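Predicted flavin-nucleotide-binding protein from COG3576 family structurally related to pyridoxine 5'-phosphate oxidase (PDB 2HTD) probably binds a flavin nucleotide and may act as an oxidoreductase related to pyridoxamine 5'-phosphate oxidase, although its substrate is not established. Local coordinates at residues 31-34 / 35-39. Sequence-based numbering, arbitrary orientation.
Sequences EQVN and LFKNN
Val33 and Lys37, one turn apart on the helix, run side by side: the extended lysine chain brings its CE to 3.6 Å from Val33 CG1, so part of its aliphatic chain lies along the valine while the ammonium group reaches a water. Lys37 N also donates to Val33 O at 2.9 Å. The same i to i+4 pattern satisfies the carbonyls of Glu31, Gln32 and Asn34 with the N-H groups of Leu35, Phe36 and Asn38; the last of these bonds is the most bent, at 134°, where the helix is about to end.

Asn34 suits the outer surface because its amide oxygen can accept twice. One water donates to Asn34 OD1 and also to Asn38 OD1, at 2.9 Å from the latter, spanning a full turn; a second donates to Asn34 OD1 and accepts from Lys37 NZ, 2.8 Å away. Two waters thus tie three polar side chains together without direct bonds between them.

Asn39, the first residue to leave helical backbone angles, turns its side chain back: ND2 donates to Leu35 O at 3.1 Å, on a lone pair and nearly within its own amide plane. Asn39 N also reaches that oxygen, but weakly, so the side-chain amide supplies the stronger of the two bonds to a carbonyl of the last turn. Glu31, bent at chi2 (-104°), lays OE2 3.6 Å from Leu35 CD1.

On the inner side Leu35 and Phe36 are hydrophobic, resting on Val101 and on strand 88-94, while the buried Gln32 accepts from Thr29 N through OE1. The whole is an amphipathic helix 30-38 packed on an antiparallel beta-sheet, its C-terminal turn closed by an asparagine side chain, in a fold related to pyridoxamine 5'-phosphate oxidase.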
# COMPACT_ATOMS: atom_id res chain seq x y z
N GLU B 31 -13.79 3.87 -15.50
CA GLU B 31 -12.90 2.71 -15.45
C GLU B 31 -12.25 2.65 -14.10
O GLU B 31 -11.98 1.55 -13.53
CB GLU B 31 -11.83 2.82 -16.56
CG GLU B 31 -10.75 1.75 -16.56
CD GLU B 31 -9.40 2.20 -16.03
OE1 GLU B 31 -9.19 3.41 -15.79
OE2 GLU B 31 -8.48 1.35 -15.90
N GLN B 32 -11.90 3.81 -13.54
CA GLN B 32 -11.23 3.81 -12.22
C GLN B 32 -12.18 3.48 -11.06
O GLN B 32 -11.82 2.78 -10.11
CB GLN B 32 -10.57 5.18 -11.99
CG GLN B 32 -9.36 5.37 -12.90
CD GLN B 32 -8.90 6.77 -13.02
OE1 GLN B 32 -9.59 7.71 -12.63
NE2 GLN B 32 -7.72 6.94 -13.64
N VAL B 33 -13.40 3.99 -11.17
CA VAL B 33 -14.45 3.60 -10.25
C VAL B 33 -14.61 2.08 -10.25
O VAL B 33 -14.68 1.43 -9.20
CB VAL B 33 -15.79 4.26 -10.63
CG1 VAL B 33 -16.94 3.55 -9.89
CG2 VAL B 33 -15.79 5.77 -10.34
N ASN B 34 -14.65 1.48 -11.42
CA ASN B 34 -14.78 0.01 -11.47
C ASN B 34 -13.57 -0.73 -10.97
O ASN B 34 -13.70 -1.79 -10.36
CB ASN B 34 -15.15 -0.42 -12.87
CG ASN B 34 -16.59 -0.09 -13.19
OD1 ASN B 34 -17.43 -0.07 -12.29
ND2 ASN B 34 -16.88 0.16 -14.46
N LEU B 35 -12.38 -0.16 -11.12
CA LEU B 35 -11.23 -0.76 -10.43
C LEU B 35 -11.40 -0.86 -8.91
O LEU B 35 -11.12 -1.91 -8.32
CB LEU B 35 -9.92 -0.01 -10.72
CG LEU B 35 -9.23 -0.34 -12.05
CD1 LEU B 35 -8.16 0.70 -12.39
CD2 LEU B 35 -8.59 -1.72 -11.98
N PHE B 36 -11.85 0.25 -8.30
CA PHE B 36 -12.12 0.30 -6.88
C PHE B 36 -13.23 -0.62 -6.46
O PHE B 36 -13.13 -1.26 -5.42
CB PHE B 36 -12.39 1.73 -6.35
CG PHE B 36 -11.15 2.52 -6.10
CD1 PHE B 36 -10.33 2.25 -5.02
CD2 PHE B 36 -10.78 3.51 -7.00
CE1 PHE B 36 -9.16 2.98 -4.83
CE2 PHE B 36 -9.62 4.23 -6.80
CZ PHE B 36 -8.82 3.97 -5.71
N LYS B 37 -14.26 -0.73 -7.28
CA LYS B 37 -15.38 -1.60 -6.96
C LYS B 37 -15.04 -3.09 -7.02
O LYS B 37 -15.57 -3.86 -6.22
CB LYS B 37 -16.56 -1.32 -7.89
CG LYS B 37 -17.26 -0.06 -7.57
CD LYS B 37 -18.52 0.08 -8.46
CE LYS B 37 -19.25 1.36 -8.18
NZ LYS B 37 -20.37 1.59 -9.14
N ASN B 38 -14.20 -3.48 -7.97
CA ASN B 38 -14.05 -4.87 -8.41
C ASN B 38 -12.82 -5.57 -7.86
O ASN B 38 -12.64 -6.79 -8.05
CB ASN B 38 -13.98 -4.96 -9.94
CG ASN B 38 -15.28 -4.53 -10.64
OD1 ASN B 38 -16.33 -4.36 -10.01
ND2 ASN B 38 -15.20 -4.35 -11.94
N ASN B 39 -11.93 -4.82 -7.24
CA ASN B 39 -10.68 -5.40 -6.75
C ASN B 39 -10.47 -5.11 -5.28
O ASN B 39 -11.04 -4.19 -4.72
CB ASN B 39 -9.49 -4.85 -7.56
CG ASN B 39 -9.55 -5.25 -8.99
OD1 ASN B 39 -9.18 -6.38 -9.34
ND2 ASN B 39 -10.07 -4.34 -9.85
O HOH W 1 -18.31 -2.74 -11.37
O HOH W 2 -19.54 1.72 -11.79